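Local coordinates for Ral guanine nucleotide dissociation stimulator-like 2 (Mus musculus, PDB 4JGW), which probably acts as a guanine nucleotide exchange factor for small G proteins and associates in vitro with the GTP-bound forms of Rap1A and H-Ras, at residues 209-214 and 437-442; 251-256 and 309-314; 260-265 and 455-460; 290-295 and 330-335. All coordinates share one frame; numbering follows the deposited sequence.

Interaction 1: residues 209-214 and 437-442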
loop_
_atom_site.group_PDB
_atom_site.type_symbol
_atom_site.label_atom_id
_atom_site.label_comp_id
_atom_site.label_asym_id
_atom_site.label_seq_id
_atom_site.Cartn_x
_atom_site.Cartn_y
_atom_site.Cartn_z
ATOM N N GLN A 209 8.221 2.334 19.747
ATOM C CA GLN A 209 7.045 3.183 19.845
ATOM C C GLN A 209 6.715 3.845 18.508
ATOM O O GLN A 209 5.543 3.992 18.156
ATOM C CB GLN A 209 7.265 4.227 20.941
ATOM C CG GLN A 209 6.110 4.379 21.924
ATOM C CD GLN A 209 5.544 3.057 22.439
ATOM O OE1 GLN A 209 4.341 2.941 22.628
ATOM N NE2 GLN A 209 6.404 2.068 22.668
ATOM N N LEU A 210 7.750 4.238 17.770
ATOM C CA LEU A 210 7.574 4.748 16.412
ATOM C C LEU A 210 7.025 3.653 15.496
ATOM O O LEU A 210 6.176 3.916 14.648
ATOM C CB LEU A 210 8.893 5.303 15.853
ATOM C CG LEU A 210 9.475 6.597 16.435
ATOM C CD1 LEU A 210 10.791 6.926 15.757
ATOM C CD2 LEU A 210 8.507 7.770 16.304
ATOM N N THR A 211 7.505 2.425 15.695
ATOM C CA THR A 211 7.075 1.271 14.907
ATOM C C THR A 211 5.618 0.885 15.182
ATOM O O THR A 211 4.891 0.518 14.258
ATOM C CB THR A 211 8.016 0.063 15.111
ATOM O OG1 THR A 211 9.370 0.478 14.904
ATOM C CG2 THR A 211 7.692 -1.055 14.130
ATOM N N LEU A 212 5.195 0.992 16.441
ATOM C CA LEU A 212 3.800 0.739 16.813
ATOM C C LEU A 212 2.840 1.651 16.049
ATOM O O LEU A 212 1.815 1.195 15.544
ATOM C CB LEU A 212 3.599 0.908 18.323
ATOM C CG LEU A 212 2.285 0.408 18.932
ATOM C CD1 LEU A 212 2.265 -1.116 19.039
ATOM C CD2 LEU A 212 2.063 1.034 20.297
ATOM N N LEU A 213 3.183 2.935 15.966
ATOM C CA LEU A 213 2.375 3.908 15.236
ATOM C C LEU A 213 2.424 3.665 13.725
ATOM O O LEU A 213 1.390 3.709 13.055
ATOM C CB LEU A 213 2.816 5.339 15.565
ATOM C CG LEU A 213 2.595 5.864 16.990
ATOM C CD1 LEU A 213 3.473 7.077 17.250
ATOM C CD2 LEU A 213 1.128 6.195 17.258
ATOM N N ASP A 214 3.623 3.403 13.204
ATOM C CA ASP A 214 3.817 3.115 11.782
ATOM C C ASP A 214 3.119 1.827 11.347
ATOM O O ASP A 214 2.519 1.781 10.268
ATOM C CB ASP A 214 5.308 3.027 11.437
ATOM C CG ASP A 214 6.012 4.369 11.506
ATOM O OD1 ASP A 214 5.373 5.413 11.245
ATOM O OD2 ASP A 214 7.219 4.375 11.819
ATOM N N ARG A 437 1.838 -7.917 10.797
ATOM C CA ARG A 437 0.996 -8.456 11.872
ATOM C C ARG A 437 1.806 -9.230 12.917
ATOM O O ARG A 437 1.367 -9.387 14.058
ATOM C CB ARG A 437 -0.119 -9.341 11.298
ATOM C CG ARG A 437 -1.125 -8.583 10.443
ATOM C CD ARG A 437 -2.309 -9.439 10.025
ATOM N NE ARG A 437 -3.287 -8.651 9.274
ATOM C CZ ARG A 437 -3.374 -8.610 7.946
ATOM N NH1 ARG A 437 -2.552 -9.327 7.190
ATOM N NH2 ARG A 437 -4.296 -7.855 7.367
ATOM N N GLY A 438 2.993 -9.690 12.517
ATOM C CA GLY A 438 3.912 -10.417 13.395
ATOM C C GLY A 438 4.493 -9.632 14.564
ATOM O O GLY A 438 4.999 -10.231 15.515
ATOM N N TYR A 439 4.428 -8.300 14.497
ATOM C CA TYR A 439 4.885 -7.442 15.600
ATOM C C TYR A 439 4.139 -7.727 16.900
ATOM O O TYR A 439 2.933 -7.991 16.895
ATOM C CB TYR A 439 4.719 -5.955 15.262
ATOM C CG TYR A 439 5.802 -5.349 14.393
ATOM C CD1 TYR A 439 5.475 -4.698 13.206
ATOM C CD2 TYR A 439 7.149 -5.408 14.763
ATOM C CE1 TYR A 439 6.453 -4.128 12.404
ATOM C CE2 TYR A 439 8.140 -4.841 13.961
ATOM C CZ TYR A 439 7.781 -4.204 12.781
ATOM O OH TYR A 439 8.739 -3.635 11.975
ATOM N N ASP A 440 4.873 -7.665 18.009
ATOM C CA ASP A 440 4.298 -7.790 19.344
ATOM C C ASP A 440 4.866 -6.678 20.227
ATOM O O ASP A 440 5.828 -6.884 20.972
ATOM C CB ASP A 440 4.593 -9.176 19.933
ATOM C CG ASP A 440 3.792 -9.464 21.198
ATOM O OD1 ASP A 440 4.214 -10.348 21.973
ATOM O OD2 ASP A 440 2.742 -8.817 21.418
ATOM N N LEU A 441 4.265 -5.496 20.122
ATOM C CA LEU A 441 4.781 -4.300 20.785
ATOM C C LEU A 441 3.751 -3.678 21.719
ATOM O O LEU A 441 2.552 -3.679 21.426
ATOM C CB LEU A 441 5.249 -3.270 19.749
ATOM C CG LEU A 441 6.301 -3.694 18.716
ATOM C CD1 LEU A 441 6.363 -2.696 17.563
ATOM C CD2 LEU A 441 7.678 -3.878 19.350
ATOM N N ARG A 442 4.234 -3.138 22.835
ATOM C CA ARG A 442 3.376 -2.584 23.880
ATOM C C ARG A 442 3.416 -1.053 23.879
ATOM O O ARG A 442 4.495 -0.463 23.800
ATOM C CB ARG A 442 3.803 -3.110 25.257
ATOM C CG ARG A 442 4.133 -4.602 25.298
ATOM C CD ARG A 442 4.846 -4.979 26.590
ATOM N NE ARG A 442 5.620 -6.214 26.450
ATOM C CZ ARG A 442 6.312 -6.793 27.430
ATOM N NH1 ARG A 442 6.333 -6.262 28.649
ATOM N NH2 ARG A 442 6.982 -7.913 27.190
#

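Interaction 2: residues 251-256 and 309-314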
loop_
_atom_site.group_PDB
_atom_site.type_symbol
_atom_site.label_atom_id
_atom_site.label_comp_id
_atom_site.label_asym_id
_atom_site.label_seq_id
_atom_site.Cartn_x
_atom_site.Cartn_y
_atom_site.Cartn_z
ATOM N N THR A 251 1.561 11.478 6.647
ATOM C CA THR A 251 1.495 12.471 7.718
ATOM C C THR A 251 2.393 12.068 8.890
ATOM O O THR A 251 3.201 12.875 9.356
ATOM C CB THR A 251 0.037 12.697 8.203
ATOM O OG1 THR A 251 -0.798 13.016 7.083
ATOM C CG2 THR A 251 -0.037 13.839 9.216
ATOM N N GLN A 252 2.259 10.821 9.342
ATOM C CA GLN A 252 3.078 10.284 10.432
ATOM C C GLN A 252 4.555 10.227 10.057
ATOM O O GLN A 252 5.413 10.567 10.872
ATOM C CB GLN A 252 2.572 8.904 10.869
ATOM C CG GLN A 252 3.375 8.231 11.993
ATOM C CD GLN A 252 3.320 8.977 13.323
ATOM O OE1 GLN A 252 2.366 9.695 13.612
ATOM N NE2 GLN A 252 4.346 8.793 14.141
ATOM N N PHE A 253 4.843 9.806 8.824
ATOM C CA PHE A 253 6.205 9.837 8.291
ATOM C C PHE A 253 6.805 11.240 8.406
ATOM O O PHE A 253 7.942 11.396 8.857
ATOM C CB PHE A 253 6.233 9.357 6.832
ATOM C CG PHE A 253 7.564 9.551 6.149
ATOM C CD1 PHE A 253 8.523 8.545 6.170
ATOM C CD2 PHE A 253 7.853 10.741 5.479
ATOM C CE1 PHE A 253 9.752 8.716 5.539
ATOM C CE2 PHE A 253 9.081 10.928 4.849
ATOM C CZ PHE A 253 10.033 9.914 4.879
ATOM N N ASN A 254 6.028 12.247 8.001
ATOM C CA ASN A 254 6.452 13.647 8.058
ATOM C C ASN A 254 6.586 14.179 9.485
ATOM O O ASN A 254 7.432 15.035 9.751
ATOM C CB ASN A 254 5.500 14.540 7.250
ATOM C CG ASN A 254 5.611 14.320 5.742
ATOM O OD1 ASN A 254 6.630 13.846 5.231
ATOM N ND2 ASN A 254 4.557 14.683 5.021
ATOM N N LYS A 255 5.749 13.673 10.392
ATOM C CA LYS A 255 5.818 14.036 11.812
ATOM C C LYS A 255 7.111 13.543 12.456
ATOM O O LYS A 255 7.723 14.255 13.258
ATOM C CB LYS A 255 4.613 13.486 12.585
ATOM C CG LYS A 255 3.331 14.281 12.410
ATOM C CD LYS A 255 2.232 13.766 13.336
ATOM C CE LYS A 255 0.867 14.316 12.929
ATOM N NZ LYS A 255 -0.235 13.789 13.786
ATOM N N VAL A 256 7.519 12.326 12.099
ATOM C CA VAL A 256 8.755 11.732 12.610
ATOM C C VAL A 256 9.968 12.506 12.087
ATOM O O VAL A 256 10.853 12.880 12.862
ATOM C CB VAL A 256 8.857 10.221 12.257
ATOM C CG1 VAL A 256 10.201 9.642 12.691
ATOM C CG2 VAL A 256 7.717 9.444 12.901
ATOM N N SER A 309 10.353 4.561 9.306
ATOM C CA SER A 309 10.960 5.509 10.243
ATOM C C SER A 309 12.477 5.625 10.085
ATOM O O SER A 309 13.049 6.672 10.396
ATOM C CB SER A 309 10.570 5.204 11.687
ATOM O OG SER A 309 9.342 5.837 12.002
ATOM N N VAL A 310 13.121 4.564 9.598
ATOM C CA VAL A 310 14.536 4.641 9.212
ATOM C C VAL A 310 14.721 5.758 8.191
ATOM O O VAL A 310 15.591 6.614 8.355
ATOM C CB VAL A 310 15.081 3.304 8.639
ATOM C CG1 VAL A 310 16.443 3.507 7.973
ATOM C CG2 VAL A 310 15.204 2.277 9.733
ATOM N N TYR A 311 13.884 5.752 7.154
ATOM C CA TYR A 311 13.954 6.768 6.111
ATOM C C TYR A 311 13.520 8.140 6.606
ATOM O O TYR A 311 14.081 9.150 6.188
ATOM C CB TYR A 311 13.146 6.370 4.873
ATOM C CG TYR A 311 13.411 7.275 3.687
ATOM C CD1 TYR A 311 14.642 7.255 3.030
ATOM C CD2 TYR A 311 12.443 8.162 3.233
ATOM C CE1 TYR A 311 14.893 8.090 1.943
ATOM C CE2 TYR A 311 12.683 9.002 2.146
ATOM C CZ TYR A 311 13.908 8.959 1.508
ATOM O OH TYR A 311 14.149 9.786 0.436
ATOM N N ALA A 312 12.526 8.172 7.493
ATOM C CA ALA A 312 12.054 9.423 8.078
ATOM C C ALA A 312 13.184 10.140 8.811
ATOM O O ALA A 312 13.388 11.338 8.621
ATOM C CB ALA A 312 10.882 9.171 9.013
ATOM N N VAL A 313 13.926 9.391 9.622
ATOM C CA VAL A 313 15.018 9.946 10.414
ATOM C C VAL A 313 16.228 10.282 9.541
ATOM O O VAL A 313 16.791 11.369 9.655
ATOM C CB VAL A 313 15.419 9.000 11.581
ATOM C CG1 VAL A 313 16.623 9.543 12.334
ATOM C CG2 VAL A 313 14.248 8.810 12.540
ATOM N N VAL A 314 16.615 9.354 8.666
ATOM C CA VAL A 314 17.788 9.541 7.812
ATOM C C VAL A 314 17.622 10.707 6.821
ATOM O O VAL A 314 18.568 11.464 6.596
ATOM C CB VAL A 314 18.219 8.219 7.103
ATOM C CG1 VAL A 314 17.413 7.966 5.834
ATOM C CG2 VAL A 314 19.705 8.233 6.789
#

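Interaction 3: residues 260-265 and 455-460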
loop_
_atom_site.group_PDB
_atom_site.type_symbol
_atom_site.label_atom_id
_atom_site.label_comp_id
_atom_site.label_asym_id
_atom_site.label_seq_id
_atom_site.Cartn_x
_atom_site.Cartn_y
_atom_site.Cartn_z
ATOM N N VAL A 260 12.679 15.023 14.251
ATOM C CA VAL A 260 14.143 14.948 14.186
ATOM C C VAL A 260 14.746 16.325 13.908
ATOM O O VAL A 260 15.634 16.775 14.634
ATOM C CB VAL A 260 14.634 13.930 13.118
ATOM C CG1 VAL A 260 16.155 13.873 13.088
ATOM C CG2 VAL A 260 14.066 12.545 13.385
ATOM N N VAL A 261 14.251 16.985 12.861
ATOM C CA VAL A 261 14.688 18.334 12.495
ATOM C C VAL A 261 14.500 19.298 13.673
ATOM O O VAL A 261 15.421 20.028 14.042
ATOM C CB VAL A 261 13.932 18.855 11.241
ATOM C CG1 VAL A 261 14.236 20.325 10.985
ATOM C CG2 VAL A 261 14.285 18.019 10.010
ATOM N N SER A 262 13.309 19.259 14.268
ATOM C CA SER A 262 12.930 20.136 15.375
ATOM C C SER A 262 13.825 19.975 16.612
ATOM O O SER A 262 14.289 20.969 17.179
ATOM C CB SER A 262 11.459 19.905 15.736
ATOM O OG SER A 262 11.043 20.739 16.802
ATOM N N SER A 263 14.076 18.728 17.013
ATOM C CA SER A 263 14.850 18.444 18.226
ATOM C C SER A 263 16.336 18.752 18.066
ATOM O O SER A 263 16.960 19.288 18.984
ATOM C CB SER A 263 14.650 16.998 18.688
ATOM O OG SER A 263 15.413 16.094 17.916
ATOM N N VAL A 264 16.889 18.407 16.904
ATOM C CA VAL A 264 18.283 18.715 16.582
ATOM C C VAL A 264 18.512 20.230 16.597
ATOM O O VAL A 264 19.534 20.705 17.094
ATOM C CB VAL A 264 18.717 18.086 15.226
ATOM C CG1 VAL A 264 20.018 18.695 14.722
ATOM C CG2 VAL A 264 18.864 16.576 15.365
ATOM N N LEU A 265 17.545 20.982 16.075
ATOM C CA LEU A 265 17.610 22.441 16.096
ATOM C C LEU A 265 17.186 23.019 17.449
ATOM O O LEU A 265 17.337 24.219 17.689
ATOM C CB LEU A 265 16.771 23.043 14.963
ATOM C CG LEU A 265 17.264 22.812 13.530
ATOM C CD1 LEU A 265 16.217 23.273 12.530
ATOM C CD2 LEU A 265 18.601 23.500 13.267
ATOM N N GLN A 455 5.496 19.694 18.302
ATOM C CA GLN A 455 5.045 20.661 17.307
ATOM C C GLN A 455 6.178 20.923 16.312
ATOM O O GLN A 455 7.007 21.813 16.528
ATOM C CB GLN A 455 4.568 21.955 17.978
ATOM C CG GLN A 455 3.290 21.785 18.804
ATOM C CD GLN A 455 2.946 22.997 19.664
ATOM O OE1 GLN A 455 2.071 22.924 20.528
ATOM N NE2 GLN A 455 3.633 24.113 19.435
ATOM N N PRO A 456 6.216 20.136 15.221
ATOM C CA PRO A 456 7.308 20.147 14.245
ATOM C C PRO A 456 7.417 21.458 13.470
ATOM O O PRO A 456 6.408 22.117 13.214
ATOM C CB PRO A 456 6.941 19.002 13.298
ATOM C CG PRO A 456 5.463 18.881 13.408
ATOM C CD PRO A 456 5.148 19.194 14.835
ATOM N N LEU A 457 8.644 21.819 13.106
ATOM C CA LEU A 457 8.910 23.036 12.347
ATOM C C LEU A 457 8.577 22.850 10.873
ATOM O O LEU A 457 8.717 21.752 10.325
ATOM C CB LEU A 457 10.381 23.447 12.480
ATOM C CG LEU A 457 11.058 23.445 13.854
ATOM C CD1 LEU A 457 12.555 23.637 13.685
ATOM C CD2 LEU A 457 10.476 24.504 14.776
ATOM N N THR A 458 8.137 23.934 10.239
ATOM C CA THR A 458 7.925 23.957 8.795
ATOM C C THR A 458 9.280 24.036 8.093
ATOM O O THR A 458 10.298 24.321 8.730
ATOM C CB THR A 458 7.058 25.158 8.363
ATOM O OG1 THR A 458 7.765 26.377 8.621
ATOM C CG2 THR A 458 5.725 25.173 9.113
ATOM N N GLU A 459 9.286 23.784 6.784
ATOM C CA GLU A 459 10.507 23.835 5.977
ATOM C C GLU A 459 11.176 25.210 6.026
ATOM O O GLU A 459 12.407 25.312 5.999
ATOM C CB GLU A 459 10.221 23.441 4.523
ATOM C CG GLU A 459 9.729 22.006 4.331
ATOM C CD GLU A 459 8.209 21.870 4.351
ATOM O OE1 GLU A 459 7.523 22.704 4.985
ATOM O OE2 GLU A 459 7.697 20.914 3.728
ATOM N N ALA A 460 10.359 26.258 6.106
ATOM C CA ALA A 460 10.850 27.632 6.167
ATOM C C ALA A 460 11.471 27.964 7.524
ATOM O O ALA A 460 12.525 28.602 7.592
ATOM C CB ALA A 460 9.728 28.613 5.835
#

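Interaction 4: residues 290-295 and 330-335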
loop_
_atom_site.group_PDB
_atom_site.type_symbol
_atom_site.label_atom_id
_atom_site.label_comp_id
_atom_site.label_asym_id
_atom_site.label_seq_id
_atom_site.Cartn_x
_atom_site.Cartn_y
_atom_site.Cartn_z
ATOM N N LEU A 290 22.210 14.949 20.419
ATOM C CA LEU A 290 20.899 14.795 19.798
ATOM C C LEU A 290 21.003 14.095 18.442
ATOM O O LEU A 290 20.190 13.226 18.130
ATOM C CB LEU A 290 20.202 16.151 19.665
ATOM C CG LEU A 290 19.664 16.756 20.968
ATOM C CD1 LEU A 290 19.626 18.272 20.888
ATOM C CD2 LEU A 290 18.291 16.199 21.318
ATOM N N LEU A 291 22.009 14.470 17.653
ATOM C CA LEU A 291 22.285 13.802 16.378
ATOM C C LEU A 291 22.584 12.319 16.596
ATOM O O LEU A 291 22.004 11.460 15.931
ATOM C CB LEU A 291 23.454 14.469 15.644
ATOM C CG LEU A 291 23.270 15.864 15.037
ATOM C CD1 LEU A 291 24.622 16.448 14.651
ATOM C CD2 LEU A 291 22.337 15.839 13.834
ATOM N N GLU A 292 23.482 12.038 17.542
ATOM C CA GLU A 292 23.846 10.672 17.926
ATOM C C GLU A 292 22.632 9.873 18.399
ATOM O O GLU A 292 22.497 8.691 18.080
ATOM C CB GLU A 292 24.922 10.691 19.019
ATOM C CG GLU A 292 26.315 11.104 18.532
ATOM C CD GLU A 292 27.208 11.658 19.642
ATOM O OE1 GLU A 292 26.864 11.517 20.837
ATOM O OE2 GLU A 292 28.265 12.238 19.313
ATOM N N LYS A 293 21.750 10.532 19.151
ATOM C CA LYS A 293 20.534 9.904 19.657
ATOM C C LYS A 293 19.597 9.456 18.534
ATOM O O LYS A 293 19.121 8.318 18.536
ATOM C CB LYS A 293 19.797 10.846 20.617
ATOM C CG LYS A 293 18.589 10.224 21.312
ATOM C CD LYS A 293 19.013 9.112 22.260
ATOM C CE LYS A 293 17.825 8.528 22.982
ATOM N NZ LYS A 293 18.232 7.934 24.282
ATOM N N TRP A 294 19.340 10.354 17.584
ATOM C CA TRP A 294 18.463 10.064 16.452
ATOM C C TRP A 294 19.054 9.029 15.499
ATOM O O TRP A 294 18.317 8.213 14.937
ATOM C CB TRP A 294 18.100 11.343 15.695
ATOM C CG TRP A 294 17.051 12.164 16.383
ATOM C CD1 TRP A 294 17.219 13.387 16.961
ATOM C CD2 TRP A 294 15.672 11.816 16.570
ATOM N NE1 TRP A 294 16.032 13.825 17.497
ATOM C CE2 TRP A 294 15.065 12.882 17.270
ATOM C CE3 TRP A 294 14.890 10.706 16.220
ATOM C CZ2 TRP A 294 13.711 12.877 17.621
ATOM C CZ3 TRP A 294 13.543 10.700 16.569
ATOM C CH2 TRP A 294 12.969 11.782 17.264
ATOM N N ILE A 295 20.376 9.069 15.326
ATOM C CA ILE A 295 21.096 8.060 14.548
ATOM C C ILE A 295 20.850 6.670 15.141
ATOM O O ILE A 295 20.559 5.717 14.412
ATOM C CB ILE A 295 22.624 8.362 14.477
ATOM C CG1 ILE A 295 22.897 9.537 13.532
ATOM C CG2 ILE A 295 23.410 7.134 14.019
ATOM C CD1 ILE A 295 24.282 10.155 13.676
ATOM N N GLY A 330 30.646 17.873 13.471
ATOM C CA GLY A 330 32.053 17.796 13.860
ATOM C C GLY A 330 32.285 17.276 15.268
ATOM O O GLY A 330 33.377 16.800 15.580
ATOM N N GLU A 331 31.260 17.367 16.115
ATOM C CA GLU A 331 31.329 16.865 17.492
ATOM C C GLU A 331 30.751 15.451 17.640
ATOM O O GLU A 331 30.819 14.853 18.716
ATOM C CB GLU A 331 30.626 17.828 18.461
ATOM C CG GLU A 331 31.298 19.194 18.620
ATOM C CD GLU A 331 32.709 19.110 19.185
ATOM O OE1 GLU A 331 32.970 18.247 20.053
ATOM O OE2 GLU A 331 33.562 19.917 18.760
ATOM N N THR A 332 30.188 14.928 16.554
ATOM C CA THR A 332 29.609 13.584 16.532
ATOM C C THR A 332 30.710 12.520 16.508
ATOM O O THR A 332 31.659 12.622 15.727
ATOM C CB THR A 332 28.652 13.414 15.325
ATOM O OG1 THR A 332 27.596 14.380 15.413
ATOM C CG2 THR A 332 28.045 12.013 15.281
ATOM N N THR A 333 30.581 11.515 17.375
ATOM C CA THR A 333 31.553 10.419 17.454
ATOM C C THR A 333 31.640 9.652 16.135
ATOM O O THR A 333 30.642 9.515 15.419
ATOM C CB THR A 333 31.240 9.425 18.603
ATOM O OG1 THR A 333 29.968 8.806 18.379
ATOM C CG2 THR A 333 31.235 10.132 19.955
ATOM N N ARG A 334 32.838 9.158 15.828
ATOM C CA ARG A 334 33.109 8.462 14.570
ATOM C C ARG A 334 32.248 7.206 14.385
ATOM O O ARG A 334 31.873 6.866 13.261
ATOM C CB ARG A 334 34.607 8.130 14.452
ATOM C CG ARG A 334 35.060 7.642 13.073
ATOM C CD ARG A 334 34.870 8.701 11.987
ATOM N NE ARG A 334 34.616 8.092 10.681
ATOM C CZ ARG A 334 34.197 8.751 9.602
ATOM N NH1 ARG A 334 33.976 10.060 9.649
ATOM N NH2 ARG A 334 33.994 8.094 8.465
ATOM N N ASP A 335 31.927 6.538 15.491
ATOM C CA ASP A 335 31.089 5.339 15.467
ATOM C C ASP A 335 29.670 5.654 14.989
ATOM O O ASP A 335 29.096 4.904 14.198
ATOM C CB ASP A 335 31.052 4.678 16.849
ATOM C CG ASP A 335 30.699 3.201 16.782
ATOM O OD1 ASP A 335 29.562 2.869 16.380
ATOM O OD2 ASP A 335 31.562 2.371 17.141
#

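Interaction 1: residues 209-214 and 437-442
The methyl CG2 of Thr211 sits over one face of the Tyr439 ring, and this CH-pi contact begins the seam between helix 203-219 of the mainly helical CDC25-homology (RasGEF) domain and the loop 437-442, which leads from helix 416-436 into helix 445-453. CG2 lies 3.9 Å from the ring centroid and 28° off the ring normal; its nearest ring atom is CZ of Tyr439, at 3.4 Å. The two side chains cross at about a right angle. With CG2 anti to the backbone N of Thr211 (the OG1 torsion -51°), the methyl is left to the tyrosine, while OG1 turns back to Ala207 O and bonds Asn306 ND2.

Next to it, one residue on in the helix and two in the loop, the contact is aliphatic. Leu212 and Leu441 slide past each other in opposite directions, CD1 of Leu212 reaching CB of Leu441 at 3.7 Å and lying 3.5 Å from the O of Leu441. CD1 of Leu441 reaches CG2 of Thr211 at 4.0 Å, so the loop leucine touches both helix residues.

Further out, the Tyr439 hydroxyl bonds Leu304 O, which restrains the far end of its ring. Gln209, at the end of the seam, is positioned by OE1, which accepts from Asn444 N and Gln448 NE2. The amide's other end gives a weak hydrogen bond, NE2 of Gln209 to O of Arg442 at 3.4 Å.

Interaction 2: residues 251-256 and 309-314
The axes of segments 251-256 and 309-314 run in broadly the same direction, crossing at -43°, and approach to 8.7 Å, with Phe253 and Ala312 bringing their CA atoms nearest. The small Ala312 side chain is consistent with this approach: its methyl points at the other helix and fits between two larger side chains, Phe253 on one flank and Val256 on the other. CE1 of Phe253 lies 3.7 Å from CB of Ala312 and CG1 of Val256 lies 3.8 Å from the same atom. CE1 also comes to 3.4 Å from the backbone N of Ala312.

Phe253 reaches this place with CG anti to its backbone N (chi1 171°), which carries the ring out across the gap to Tyr311. There the two rings meet rim to rim, neither over the face of the other, with centroids 5.9 Å apart and planes at 23°. CZ of Phe253 and CD2 of Tyr311 make the closest touch, 3.4 Å, with CD2 at the phenylalanine edge.

Both helices belong to the helical bundle of the CDC25-homology domain, and the pair is part of a larger aromatic group: Tyr390 meets both rings, and Phe347 meets Tyr311. On the far side of Ala312 the packing is aliphatic. CG1 of Val256 touches CG2 of Val313 at 4.1 Å, and both methyls of Val256 border the hydroxyl of Ser309. That hydroxyl bonds Asp214 OD2 on helix 203-219, whose Leu210 also packs on Val256, bringing a third helix to this face.

Interaction 3: residues 260-265 and 455-460
Leu457 leans from the loop before helix 459-469 onto the last turns of helix 244-264, a loop-on-helix packing within the helical CDC25-homology domain. Its CB points at the helix, and with chi1 at -46° CG lies anti to the carbonyl carbon. CG of Leu457 thereby lies alongside Ser262, 4.0 Å from both CB and OG of that serine. The CD1 branch of Leu457 rests 3.9 Å from CA of Ser262 and also reaches Leu265, whose CD1 it meets at 3.9 Å as the two leucines cross at an angle.

Ser262 presents its hydroxyl to the loop without bonding across it; OG is engaged by Ala267 O, beyond the helix, which leaves the contact with Leu457 a matter of van der Waals packing. The loop is also held by Gln455, which pairs with Ser269 through backbone hydrogen bonds and donates NE2 to Ser269 O.

Leu265 carries the packing on into helix 459-469, touching Ser462, Val465 and Ser466. Thr458 is the N-cap of that helix; its OG1 caps a backbone N while its own N bonds Gln461 OE1.

Interaction 4: residues 290-295 and 330-335
A carboxylate holding a turn is the central feature of this contact, in which helix 284-303 of the CDC25-homology (RasGEF) domain braces the connection between helix 326-330 and helix 334-344. Glu292 points at that connection and accepts the backbone N-H of Thr333 on OE2, with N of Thr333 to OE2 of Glu292 measuring 3.1 Å and an N-H...O angle of 159°. The donor meets OE2 on its anti side, 33° out of the carboxylate plane. The other oxygen, OE1, forms a salt bridge with Arg289 one turn back on the same helix, so the carboxylate is held at both oxygens, and the nearby arginine probably favours its charged form.

The extended chain of Glu292 beyond CG lets it run alongside Thr332 in the opposite direction. Its CG packs on CG2 of Thr332 at 3.8 Å, and OE2 passes 3.4 Å from CA of Thr332. The buried Thr332 is thus shared: CG2 goes to Glu292 and more loosely to CD1 of Ile295, while OG1, bonded to Ala328 O, faces the aliphatic end of Leu291.

Thr333 is the N-cap of helix 334-344, which places the bond from Glu292 right at the helix start. Its OG1 bonds Ser336 OG, and its methyl CG2 lies 3.7 Å from OE2 of Glu292.

Overall arrangement
All four contacts lie within the RasGEF region. From the N terminus, helix 203-219 opens the widest loop, closed by interaction 1 at 437-442; interactions 2 and 4 are nested inside it. Helix 244-264 then serves interactions 2 and 3, joining helix 307-318 near its middle and the loop before helix 459-469 near its end. Interaction 3 crosses both 1 and 2, and encloses interaction 4, whose 290-295 and 330-335 also cross interaction 2. Direct touches connect neighbours: Leu213 to Gln252 between 1 and 2, Val260 to Val313 between 2 and 3, Val313 to Trp294 between 2 and 4, Ser263 to Trp294 between 3 and 4.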